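Local coordinates for protein arylsulfatase (Pseudoalteromonas sp. MB47, PDB 7AJ0) that probably hydrolyses sulfate esters of the algal polysaccharide fucoidan, as an exo-acting, calcium-binding sulfatase of the alkaline phosphatase superfamily that assembles as a hexamer, at residues V139-L144 with V171-F176; G165-E170 with G223-A228; G178-Q183 with G215-R220. One frame throughout, in Å; residues are numbered along the deposited sequence.

Contact 1: residues V139-L144 with V171-F176; sequences VSQGKL and VGFDYF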
ATOM      1  N   VAL A 139      25.547  31.719 -22.269  1.00 27.35           N
ATOM      2  CA  VAL A 139      26.367  31.699 -23.477  1.00 27.44           C
ATOM      3  C   VAL A 139      26.161  30.357 -24.166  1.00 27.50           C
ATOM      4  O   VAL A 139      26.670  29.329 -23.700  1.00 26.30           O
ATOM      5  CB  VAL A 139      27.853  31.926 -23.164  1.00 27.72           C
ATOM      6  CG1 VAL A 139      28.685  31.798 -24.427  1.00 38.13           C
ATOM      7  CG2 VAL A 139      28.058  33.285 -22.516  1.00 30.61           C
ATOM      8  N   SER A 140      25.432  30.363 -25.278  1.00 26.74           N
ATOM      9  CA  SER A 140      25.167  29.135 -26.009  1.00 27.31           C
ATOM     10  C   SER A 140      26.368  28.755 -26.872  1.00 26.18           C
ATOM     11  O   SER A 140      27.228  29.582 -27.185  1.00 26.70           O
ATOM     12  CB  SER A 140      23.928  29.290 -26.890  1.00 26.22           C
ATOM     13  OG  SER A 140      24.150  30.249 -27.909  1.00 26.79           O
ATOM     14  N   GLN A 141      26.419  27.476 -27.258  1.00 25.66           N
ATOM     15  CA  GLN A 141      27.479  27.045 -28.164  1.00 25.70           C
ATOM     16  C   GLN A 141      27.302  27.670 -29.541  1.00 26.11           C
ATOM     17  O   GLN A 141      28.284  27.858 -30.267  1.00 26.42           O
ATOM     18  CB  GLN A 141      27.526  25.520 -28.269  1.00 25.11           C
ATOM     19  CG  GLN A 141      26.294  24.862 -28.856  1.00 24.78           C
ATOM     20  CD  GLN A 141      25.349  24.343 -27.788  1.00 24.37           C
ATOM     21  OE1 GLN A 141      24.696  25.121 -27.097  1.00 24.53           O
ATOM     22  NE2 GLN A 141      25.277  23.023 -27.645  1.00 23.90           N
ATOM     23  N   GLY A 142      26.066  28.002 -29.914  1.00 26.15           N
ATOM     24  CA  GLY A 142      25.860  28.760 -31.134  1.00 26.64           C
ATOM     25  C   GLY A 142      26.642  30.058 -31.134  1.00 27.33           C
ATOM     26  O   GLY A 142      27.310  30.398 -32.112  1.00 27.74           O
ATOM     27  N   LYS A 143      26.581  30.796 -30.024  1.00 27.53           N
ATOM     28  CA  LYS A 143      27.274  32.076 -29.951  1.00 28.26           C
ATOM     29  C   LYS A 143      28.780  31.889 -30.072  1.00 28.39           C
ATOM     30  O   LYS A 143      29.447  32.593 -30.842  1.00 28.98           O
ATOM     31  CB  LYS A 143      26.919  32.788 -28.643  1.00 28.44           C
ATOM     32  CG  LYS A 143      27.586  34.145 -28.472  1.00 29.26           C
ATOM     33  CD  LYS A 143      27.091  34.870 -27.223  1.00 29.50           C
ATOM     34  CE  LYS A 143      25.667  35.390 -27.394  1.00 50.33           C
ATOM     35  NZ  LYS A 143      25.125  35.981 -26.135  1.00 51.38           N
ATOM     36  N   LEU A 144      29.336  30.936 -29.326  1.00 27.89           N
ATOM     37  CA  LEU A 144      30.785  30.792 -29.274  1.00 28.07           C
ATOM     38  C   LEU A 144      31.345  30.169 -30.546  1.00 28.06           C
ATOM     39  O   LEU A 144      32.434  30.546 -30.992  1.00 28.54           O
ATOM     40  CB  LEU A 144      31.183  29.966 -28.050  1.00 27.61           C
ATOM     41  CG  LEU A 144      30.810  30.604 -26.711  1.00 27.71           C
ATOM     42  CD1 LEU A 144      31.305  29.761 -25.554  1.00 27.31           C
ATOM     43  CD2 LEU A 144      31.360  32.020 -26.606  1.00 28.53           C
ATOM     44  N   VAL A 171      19.915  34.157 -29.407  1.00 28.92           N
ATOM     45  CA  VAL A 171      20.806  33.860 -28.294  1.00 28.63           C
ATOM     46  C   VAL A 171      22.126  33.257 -28.774  1.00 28.36           C
ATOM     47  O   VAL A 171      22.854  32.664 -27.987  1.00 27.98           O
ATOM     48  CB  VAL A 171      20.122  32.935 -27.267  1.00 28.02           C
ATOM     49  CG1 VAL A 171      18.742  33.464 -26.902  1.00 28.32           C
ATOM     50  CG2 VAL A 171      20.037  31.511 -27.806  1.00 29.25           C
ATOM     51  N   GLY A 172      22.438  33.393 -30.061  1.00 28.60           N
ATOM     52  CA  GLY A 172      23.723  32.953 -30.566  1.00 28.48           C
ATOM     53  C   GLY A 172      23.677  32.184 -31.870  1.00 28.26           C
ATOM     54  O   GLY A 172      24.565  32.339 -32.715  1.00 34.69           O
ATOM     55  N   PHE A 173      22.662  31.345 -32.050  1.00 27.79           N
ATOM     56  CA  PHE A 173      22.588  30.518 -33.246  1.00 27.58           C
ATOM     57  C   PHE A 173      22.318  31.375 -34.475  1.00 28.24           C
ATOM     58  O   PHE A 173      21.589  32.369 -34.413  1.00 28.72           O
ATOM     59  CB  PHE A 173      21.494  29.460 -33.099  1.00 27.01           C
ATOM     60  CG  PHE A 173      21.779  28.433 -32.040  1.00 26.36           C
ATOM     61  CD1 PHE A 173      21.403  28.653 -30.724  1.00 26.25           C
ATOM     62  CD2 PHE A 173      22.415  27.243 -32.361  1.00 25.92           C
ATOM     63  CE1 PHE A 173      21.660  27.707 -29.748  1.00 25.70           C
ATOM     64  CE2 PHE A 173      22.675  26.293 -31.390  1.00 25.38           C
ATOM     65  CZ  PHE A 173      22.296  26.525 -30.081  1.00 25.27           C
ATOM     66  N   ASP A 174      22.912  30.979 -35.605  1.00 28.30           N
ATOM     67  CA  ASP A 174      22.699  31.713 -36.847  1.00 28.95           C
ATOM     68  C   ASP A 174      21.294  31.503 -37.395  1.00 28.92           C
ATOM     69  O   ASP A 174      20.739  32.402 -38.036  1.00 29.54           O
ATOM     70  CB  ASP A 174      23.723  31.286 -37.902  1.00 29.06           C
ATOM     71  CG  ASP A 174      25.146  31.636 -37.519  1.00 32.17           C
ATOM     72  OD1 ASP A 174      25.389  32.782 -37.082  1.00 29.77           O
ATOM     73  OD2 ASP A 174      26.025  30.760 -37.658  1.00 32.57           O
ATOM     74  N   TYR A 175      20.707  30.332 -37.163  1.00 28.27           N
ATOM     75  CA  TYR A 175      19.440  29.973 -37.783  1.00 28.24           C
ATOM     76  C   TYR A 175      18.596  29.177 -36.805  1.00 27.64           C
ATOM     77  O   TYR A 175      19.099  28.259 -36.153  1.00 27.06           O
ATOM     78  CB  TYR A 175      19.681  29.160 -39.065  1.00 28.20           C
ATOM     79  CG  TYR A 175      18.433  28.860 -39.860  1.00 28.30           C
ATOM     80  CD1 TYR A 175      17.661  29.887 -40.380  1.00 28.95           C
ATOM     81  CD2 TYR A 175      18.038  27.552 -40.108  1.00 27.81           C
ATOM     82  CE1 TYR A 175      16.522  29.623 -41.112  1.00 30.55           C
ATOM     83  CE2 TYR A 175      16.900  27.279 -40.843  1.00 27.95           C
ATOM     84  CZ  TYR A 175      16.148  28.319 -41.343  1.00 28.59           C
ATOM     85  OH  TYR A 175      15.014  28.060 -42.073  1.00 30.97           O
ATOM     86  N   PHE A 176      17.317  29.537 -36.704  1.00 27.83           N
ATOM     87  CA  PHE A 176      16.343  28.762 -35.952  1.00 27.36           C
ATOM     88  C   PHE A 176      15.154  28.434 -36.842  1.00 27.50           C
ATOM     89  O   PHE A 176      14.714  29.267 -37.644  1.00 28.11           O
ATOM     90  CB  PHE A 176      15.841  29.498 -34.709  1.00 27.47           C
ATOM     91  CG  PHE A 176      14.654  28.839 -34.058  1.00 27.14           C
ATOM     92  CD1 PHE A 176      14.741  27.536 -33.593  1.00 26.47           C
ATOM     93  CD2 PHE A 176      13.454  29.515 -33.915  1.00 27.57           C
ATOM     94  CE1 PHE A 176      13.658  26.921 -32.996  1.00 26.21           C
ATOM     95  CE2 PHE A 176      12.367  28.904 -33.319  1.00 30.83           C
ATOM     96  CZ  PHE A 176      12.470  27.604 -32.859  1.00 26.64           C
TER
HETATM   97  O   HOH W   1      24.085  32.901 -25.626  1.00 22.42           O

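Contact 2: residues G165-E170 with G223-A228; sequences GMLPHE and GKREVA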
ATOM      1  N   GLY A 165      13.808  37.873 -27.206  1.00 31.50           N
ATOM      2  CA  GLY A 165      15.222  37.623 -27.010  1.00 31.15           C
ATOM      3  C   GLY A 165      15.565  36.277 -26.417  1.00 30.20           C
ATOM      4  O   GLY A 165      16.602  36.150 -25.759  1.00 29.99           O
ATOM      5  N   MET A 166      14.731  35.260 -26.642  1.00 29.67           N
ATOM      6  CA  MET A 166      14.952  33.949 -26.051  1.00 28.83           C
ATOM      7  C   MET A 166      14.920  32.805 -27.054  1.00 28.24           C
ATOM      8  O   MET A 166      15.154  31.657 -26.659  1.00 27.56           O
ATOM      9  CB  MET A 166      13.911  33.681 -24.951  1.00 28.75           C
ATOM     10  CG  MET A 166      14.005  34.649 -23.784  1.00 29.28           C
ATOM     11  SD  MET A 166      12.715  34.413 -22.550  1.00 29.32           S
ATOM     12  CE  MET A 166      13.183  32.829 -21.871  1.00 40.27           C
ATOM     13  N   LEU A 167      14.645  33.070 -28.322  1.00 28.52           N
ATOM     14  CA  LEU A 167      14.688  32.021 -29.329  1.00 28.04           C
ATOM     15  C   LEU A 167      16.125  31.801 -29.796  1.00 27.84           C
ATOM     16  O   LEU A 167      16.969  32.696 -29.695  1.00 28.25           O
ATOM     17  CB  LEU A 167      13.789  32.383 -30.502  1.00 28.47           C
ATOM     18  CG  LEU A 167      12.287  32.372 -30.206  1.00 28.64           C
ATOM     19  CD1 LEU A 167      11.483  32.665 -31.463  1.00 29.09           C
ATOM     20  CD2 LEU A 167      11.856  31.038 -29.602  1.00 27.92           C
ATOM     21  N   PRO A 168      16.431  30.608 -30.310  1.00 27.26           N
ATOM     22  CA  PRO A 168      17.836  30.290 -30.622  1.00 27.06           C
ATOM     23  C   PRO A 168      18.521  31.296 -31.531  1.00 27.67           C
ATOM     24  O   PRO A 168      19.705  31.592 -31.328  1.00 27.76           O
ATOM     25  CB  PRO A 168      17.735  28.906 -31.283  1.00 26.49           C
ATOM     26  CG  PRO A 168      16.502  28.304 -30.689  1.00 26.20           C
ATOM     27  CD  PRO A 168      15.539  29.450 -30.514  1.00 26.79           C
ATOM     28  N   HIS A 169      17.819  31.833 -32.527  1.00 28.13           N
ATOM     29  CA  HIS A 169      18.450  32.798 -33.422  1.00 28.78           C
ATOM     30  C   HIS A 169      18.679  34.149 -32.760  1.00 29.42           C
ATOM     31  O   HIS A 169      19.278  35.031 -33.386  1.00 30.03           O
ATOM     32  CB  HIS A 169      17.609  32.980 -34.684  1.00 29.15           C
ATOM     33  CG  HIS A 169      16.354  33.766 -34.468  1.00 29.62           C
ATOM     34  ND1 HIS A 169      15.252  33.243 -33.829  1.00 29.30           N
ATOM     35  CD2 HIS A 169      16.027  35.034 -34.810  1.00 30.46           C
ATOM     36  CE1 HIS A 169      14.298  34.157 -33.785  1.00 29.91           C
ATOM     37  NE2 HIS A 169      14.742  35.252 -34.375  1.00 30.62           N
ATOM     38  N   GLU A 170      18.222  34.332 -31.525  1.00 29.35           N
ATOM     39  CA  GLU A 170      18.442  35.561 -30.776  1.00 29.97           C
ATOM     40  C   GLU A 170      19.424  35.376 -29.629  1.00 29.68           C
ATOM     41  O   GLU A 170      19.739  36.353 -28.940  1.00 30.21           O
ATOM     42  CB  GLU A 170      17.105  36.089 -30.239  1.00 30.30           C
ATOM     43  CG  GLU A 170      16.051  36.305 -31.318  1.00 30.65           C
ATOM     44  CD  GLU A 170      14.644  36.446 -30.759  1.00 30.81           C
ATOM     45  OE1 GLU A 170      14.366  35.885 -29.677  1.00 30.36           O
ATOM     46  OE2 GLU A 170      13.812  37.117 -31.406  1.00 31.42           O
ATOM     47  N   GLY A 223      17.563  39.095 -37.726  1.00 43.39           N
ATOM     48  CA  GLY A 223      16.305  39.316 -38.409  1.00 34.00           C
ATOM     49  C   GLY A 223      15.089  39.119 -37.530  1.00 35.03           C
ATOM     50  O   GLY A 223      15.204  39.002 -36.307  1.00 46.27           O
ATOM     51  N   LYS A 224      13.916  39.069 -38.151  1.00 44.98           N
ATOM     52  CA  LYS A 224      12.651  38.967 -37.444  1.00 36.55           C
ATOM     53  C   LYS A 224      12.164  37.523 -37.403  1.00 33.02           C
ATOM     54  O   LYS A 224      12.592  36.671 -38.186  1.00 42.15           O
ATOM     55  CB  LYS A 224      11.590  39.845 -38.117  1.00 34.86           C
ATOM     56  CG  LYS A 224      11.885  41.337 -38.084  1.00 46.11           C
ATOM     57  CD  LYS A 224      11.748  41.909 -36.678  1.00 57.67           C
ATOM     58  CE  LYS A 224      13.093  42.021 -35.973  1.00 57.04           C
ATOM     59  NZ  LYS A 224      12.935  42.474 -34.560  1.00 59.61           N
ATOM     60  N   ARG A 225      11.255  37.261 -36.470  1.00 32.78           N
ATOM     61  CA  ARG A 225      10.554  35.988 -36.424  1.00 32.08           C
ATOM     62  C   ARG A 225       9.493  35.936 -37.514  1.00 32.49           C
ATOM     63  O   ARG A 225       8.789  36.921 -37.762  1.00 45.73           O
ATOM     64  CB  ARG A 225       9.893  35.782 -35.064  1.00 31.80           C
ATOM     65  CG  ARG A 225      10.847  35.791 -33.895  1.00 31.42           C
ATOM     66  CD  ARG A 225      10.080  35.641 -32.597  1.00 31.25           C
ATOM     67  NE  ARG A 225      10.949  35.729 -31.430  1.00 30.98           N
ATOM     68  CZ  ARG A 225      10.550  35.494 -30.185  1.00 30.75           C
ATOM     69  NH1 ARG A 225       9.291  35.157 -29.945  1.00 30.77           N
ATOM     70  NH2 ARG A 225      11.410  35.592 -29.182  1.00 30.55           N
ATOM     71  N   GLU A 226       9.380  34.781 -38.163  1.00 31.96           N
ATOM     72  CA  GLU A 226       8.347  34.535 -39.155  1.00 32.28           C
ATOM     73  C   GLU A 226       7.631  33.235 -38.818  1.00 31.60           C
ATOM     74  O   GLU A 226       8.233  32.298 -38.288  1.00 30.81           O
ATOM     75  CB  GLU A 226       8.920  34.423 -40.575  1.00 40.32           C
ATOM     76  CG  GLU A 226       9.723  35.616 -41.048  1.00 44.00           C
ATOM     77  CD  GLU A 226      10.333  35.381 -42.420  1.00 60.14           C
ATOM     78  OE1 GLU A 226       9.905  34.423 -43.102  1.00 61.05           O
ATOM     79  OE2 GLU A 226      11.241  36.146 -42.811  1.00 61.26           O
ATOM     80  N   VAL A 227       6.342  33.177 -39.139  1.00 31.96           N
ATOM     81  CA  VAL A 227       5.591  31.927 -39.100  1.00 31.45           C
ATOM     82  C   VAL A 227       5.809  31.259 -40.454  1.00 31.41           C
ATOM     83  O   VAL A 227       5.192  31.632 -41.453  1.00 36.97           O
ATOM     84  CB  VAL A 227       4.110  32.154 -38.804  1.00 39.89           C
ATOM     85  CG1 VAL A 227       3.348  30.839 -38.915  1.00 47.25           C
ATOM     86  CG2 VAL A 227       3.939  32.755 -37.419  1.00 31.97           C
ATOM     87  N   ALA A 228       6.698  30.268 -40.485  1.00 30.69           N
ATOM     88  CA  ALA A 228       7.078  29.623 -41.733  1.00 30.65           C
ATOM     89  C   ALA A 228       6.168  28.464 -42.107  1.00 30.44           C
ATOM     90  O   ALA A 228       5.999  28.180 -43.298  1.00 42.93           O
ATOM     91  CB  ALA A 228       8.523  29.120 -41.643  1.00 30.07           C
TER
HETATM   92  O   HOH W   2      13.822  37.670 -33.845  1.00 31.42           O

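Contact 3: residues G178-Q183 with G215-R220; sequences GLPSVQ and GLIKGR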
ATOM      1  N   GLY A 178      11.673  25.976 -35.930  1.00 26.66           N
ATOM      2  CA  GLY A 178      10.985  24.913 -35.212  1.00 26.20           C
ATOM      3  C   GLY A 178       9.985  25.465 -34.210  1.00 26.39           C
ATOM      4  O   GLY A 178       9.435  26.551 -34.396  1.00 26.97           O
ATOM      5  N   LEU A 179       9.772  24.685 -33.152  1.00 25.94           N
ATOM      6  CA  LEU A 179       8.729  24.973 -32.181  1.00 26.10           C
ATOM      7  C   LEU A 179       9.280  25.840 -31.060  1.00 26.17           C
ATOM      8  O   LEU A 179      10.196  25.402 -30.350  1.00 25.73           O
ATOM      9  CB  LEU A 179       8.177  23.684 -31.593  1.00 25.65           C
ATOM     10  CG  LEU A 179       7.634  22.602 -32.524  1.00 25.54           C
ATOM     11  CD1 LEU A 179       8.743  21.860 -33.246  1.00 25.19           C
ATOM     12  CD2 LEU A 179       6.771  21.628 -31.722  1.00 25.31           C
ATOM     13  N   PRO A 180       8.770  27.058 -30.863  1.00 26.76           N
ATOM     14  CA  PRO A 180       9.134  27.792 -29.639  1.00 26.86           C
ATOM     15  C   PRO A 180       8.817  27.030 -28.365  1.00 27.35           C
ATOM     16  O   PRO A 180       9.604  27.067 -27.415  1.00 26.23           O
ATOM     17  CB  PRO A 180       8.314  29.087 -29.755  1.00 27.65           C
ATOM     18  CG  PRO A 180       8.130  29.280 -31.220  1.00 27.96           C
ATOM     19  CD  PRO A 180       8.002  27.896 -31.805  1.00 27.42           C
ATOM     20  N   SER A 181       7.688  26.335 -28.320  1.00 31.38           N
ATOM     21  CA  SER A 181       7.235  25.647 -27.106  1.00 26.14           C
ATOM     22  C   SER A 181       7.408  24.116 -27.313  1.00 25.52           C
ATOM     23  O   SER A 181       8.529  23.651 -27.312  1.00 25.10           O
ATOM     24  CB  SER A 181       5.799  26.037 -26.773  1.00 26.65           C
ATOM     25  OG  SER A 181       4.896  25.631 -27.773  1.00 34.79           O
ATOM     26  N   VAL A 182       6.315  23.396 -27.524  1.00 25.54           N
ATOM     27  CA  VAL A 182       6.357  21.932 -27.447  1.00 25.03           C
ATOM     28  C   VAL A 182       5.142  21.369 -28.164  1.00 25.24           C
ATOM     29  O   VAL A 182       4.143  22.055 -28.348  1.00 25.75           O
ATOM     30  CB  VAL A 182       6.427  21.474 -25.965  1.00 24.77           C
ATOM     31  CG1 VAL A 182       5.201  21.974 -25.190  1.00 25.23           C
ATOM     32  CG2 VAL A 182       6.558  19.965 -25.853  1.00 24.29           C
ATOM     33  N   GLN A 183       5.234  20.099 -28.577  1.00 24.87           N
ATOM     34  CA  GLN A 183       4.161  19.476 -29.353  1.00 25.08           C
ATOM     35  C   GLN A 183       2.814  19.586 -28.641  1.00 25.45           C
ATOM     36  O   GLN A 183       1.803  19.952 -29.251  1.00 25.94           O
ATOM     37  CB  GLN A 183       4.510  18.014 -29.629  1.00 24.64           C
ATOM     38  CG  GLN A 183       3.413  17.187 -30.296  1.00 24.86           C
ATOM     39  CD  GLN A 183       3.544  17.125 -31.809  1.00 25.01           C
ATOM     40  OE1 GLN A 183       4.475  17.684 -32.393  1.00 24.95           O
ATOM     41  NE2 GLN A 183       2.608  16.436 -32.453  1.00 25.25           N
ATOM     42  N   GLY A 215       2.343  28.197 -35.290  1.00 29.70           N
ATOM     43  CA  GLY A 215       3.006  27.181 -36.087  1.00 33.89           C
ATOM     44  C   GLY A 215       4.504  27.197 -35.834  1.00 28.70           C
ATOM     45  O   GLY A 215       4.966  27.656 -34.790  1.00 28.57           O
ATOM     46  N   LEU A 216       5.244  26.683 -36.813  1.00 28.49           N
ATOM     47  CA  LEU A 216       6.699  26.675 -36.735  1.00 28.10           C
ATOM     48  C   LEU A 216       7.238  28.068 -37.045  1.00 28.64           C
ATOM     49  O   LEU A 216       6.795  28.716 -38.003  1.00 29.27           O
ATOM     50  CB  LEU A 216       7.284  25.646 -37.695  1.00 27.76           C
ATOM     51  CG  LEU A 216       6.775  24.223 -37.484  1.00 27.29           C
ATOM     52  CD1 LEU A 216       7.453  23.244 -38.423  1.00 27.02           C
ATOM     53  CD2 LEU A 216       6.979  23.794 -36.040  1.00 26.90           C
ATOM     54  N   ILE A 217       8.187  28.522 -36.238  1.00 28.46           N
ATOM     55  CA  ILE A 217       8.747  29.862 -36.348  1.00 29.00           C
ATOM     56  C   ILE A 217      10.128  29.771 -36.977  1.00 28.83           C
ATOM     57  O   ILE A 217      10.936  28.903 -36.620  1.00 28.20           O
ATOM     58  CB  ILE A 217       8.810  30.549 -34.972  1.00 29.05           C
ATOM     59  CG1 ILE A 217       7.406  30.672 -34.377  1.00 29.31           C
ATOM     60  CG2 ILE A 217       9.456  31.922 -35.087  1.00 29.65           C
ATOM     61  CD1 ILE A 217       6.422  31.413 -35.257  1.00 30.10           C
ATOM     62  N   LYS A 218      10.401  30.676 -37.910  1.00 29.45           N
ATOM     63  CA  LYS A 218      11.662  30.736 -38.640  1.00 29.45           C
ATOM     64  C   LYS A 218      12.362  32.038 -38.291  1.00 29.94           C
ATOM     65  O   LYS A 218      11.726  33.096 -38.265  1.00 30.60           O
ATOM     66  CB  LYS A 218      11.400  30.637 -40.144  1.00 33.23           C
ATOM     67  CG  LYS A 218      12.617  30.747 -41.041  1.00 30.98           C
ATOM     68  CD  LYS A 218      12.155  31.008 -42.469  1.00 30.62           C
ATOM     69  CE  LYS A 218      12.960  30.228 -43.492  1.00 45.98           C
ATOM     70  NZ  LYS A 218      12.313  30.301 -44.837  1.00 51.29           N
ATOM     71  N   GLY A 219      13.660  31.957 -38.020  1.00 29.66           N
ATOM     72  CA  GLY A 219      14.408  33.133 -37.624  1.00 30.12           C
ATOM     73  C   GLY A 219      15.886  33.057 -37.940  1.00 30.02           C
ATOM     74  O   GLY A 219      16.514  32.010 -37.768  1.00 29.37           O
ATOM     75  N   ARG A 220      16.449  34.169 -38.410  1.00 30.73           N
ATOM     76  CA  ARG A 220      17.873  34.282 -38.675  1.00 30.79           C
ATOM     77  C   ARG A 220      18.482  35.315 -37.737  1.00 31.14           C
ATOM     78  O   ARG A 220      17.830  36.295 -37.358  1.00 31.67           O
ATOM     79  CB  ARG A 220      18.152  34.690 -40.127  1.00 31.41           C
ATOM     80  CG  ARG A 220      17.534  33.768 -41.153  1.00 31.21           C
ATOM     81  CD  ARG A 220      18.026  34.081 -42.557  1.00 34.01           C
ATOM     82  NE  ARG A 220      17.469  33.148 -43.534  1.00 41.96           N
ATOM     83  CZ  ARG A 220      17.904  31.903 -43.714  1.00 31.01           C
ATOM     84  NH1 ARG A 220      18.902  31.428 -42.982  1.00 46.66           N
ATOM     85  NH2 ARG A 220      17.333  31.127 -44.627  1.00 36.43           N
TER

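Contact 1: residues V139-L144 with V171-F176
The N-cap of helix 141-146, in the alpha/beta sulfatase fold, is where this contact forms: S140 caps the helix and at the same time holds V171 in the turn V171-F173 that leads into strand 175-177. S140 OG donates to V171 O at 2.7 Å, coming in 32° out of the carbonyl plane, and accepts from K143 N at 3.3 Å, so one hydroxyl serves both as donor and as helix cap. With chi1 at 65°, OG sits between the backbone N and the carbonyl carbon, which brings it within range of both partners. A water adds a second link, accepting from S140 N and donating to V171 O at 2.7 Å; V171 O thus accepts two hydrogen bonds. Replacing S140 by an alanine would remove OG, and is likely to cost V171 O one of its two donors here and K143 N its side-chain cap, leaving the latter, among the bonds described here, only a weak one to S140 O.

Two glycines let the backbones close in, the CA atoms of K143 and G172 being 3.7 Å apart. At G172 any CB would run into S140 OG and K143 N, and its positive phi of 136° also suits glycine. At G142 a CB would strike the F173 ring; without one, G142 CA lies over a ring face, offset toward the rim, in a CH-pi contact. Q141 NE2 is hydrogen-bonded to Y263 OH and to L109 O, while Q141 OE1 stands 4.1 Å from F173 CZ.

Contact 2: residues G165-E170 with G223-A228
R225 reaches from the connection between the antiparallel strands 215-220 and 226-230, a beta hairpin at the edge of the large sulfatase sheet, to the loop G165-E170, and it carries most of the contact. Beyond CB, its CG lies at the edge of the H169 ring, 3.8 Å from H169 CE1. From CG to NE the chain is extended, which gives it the length to reach E170. R225 CD passes L167 CD1 at 3.5 Å, and the same methyl is pressed closely over one face of the guanidinium, toward its rim. NE and NH2 then grip E170 side-on in a two-pronged salt bridge. R225 NH2 meets the syn side of E170 OE1 at 3.0 Å and 166°, whereas NE approaches OE2 from above the carboxylate plane, the two planes being 39° apart. The far end is also held by backbone oxygens, NH2 by A163 O and NH1 by E162 O; an arginine suits this place because NE, NH1 and NH2 can together make these four bonds. E170 is itself positioned from its own loop: OE1 accepts from L167 N on the anti side. A water donates to both E170 OE2 and G223 O, and lies 2.6 Å from H169 NE2.

Contact 3: residues G178-Q183 with G215-R220
This is a short antiparallel beta pairing, buried in the fold, at the point where the chain leaves strand 175-177 and turns a corner against strand 215-220. G178 and I217 make a hydrogen-bonded pair: G178 N donates to I217 O at 3.1 Å, and I217 N returns a straighter bond to G178 O, 3.0 Å long with an angle of 168° at the hydrogen. G178 suits the corner because its backbone angles (phi 163°) would press a CB against the preceding carbonyl oxygen.

Past the corner the side chains take over from the backbone. P180 crosses I217 at about a right angle, its ring atom CG resting 3.5 Å from I217 CG1. That branch lies anti to the carbonyl carbon (chi1 -60°), which brings CG1 against the proline ring, and the rigid ring gives it a fixed surface. L179 and L216 lie side by side and point the same way, with L216 CD2 at 3.8 Å from both CG and CD1 of L179. Helix 240-258 covers this pair through I240, and V243 adds to the cover over L216, so two leucines suit the apolar layer between sheet and helix. The side chain of L179 is about 11 Å from the bound calcium ion. The arrangement is that of a strand end leading into a loop in the wider neighbourhood of the calcium, in the mixed beta sheet of the alpha/beta fold of the alkaline phosphatase superfamily.

From the N terminus, contact 1 comes first: it closes a loop of 26 residues that includes strand 151-155, bringing the start of helix 141-146 to the turn before strand 175-177. Contact 2 begins within that loop, at 165-170, and ends at 223-228, so the two cross; F173 N and P168 O, 3.1 Å apart, probably join them by a hydrogen bond. Contact 3 starts after contact 1 has closed, and both its segments fall between those of contact 2. Strand 215-220 links all three, pairing with 175-177 on one flank and 226-230 on the other. Together they tie the helix, the 165-170 loop and this end of the mixed sheet.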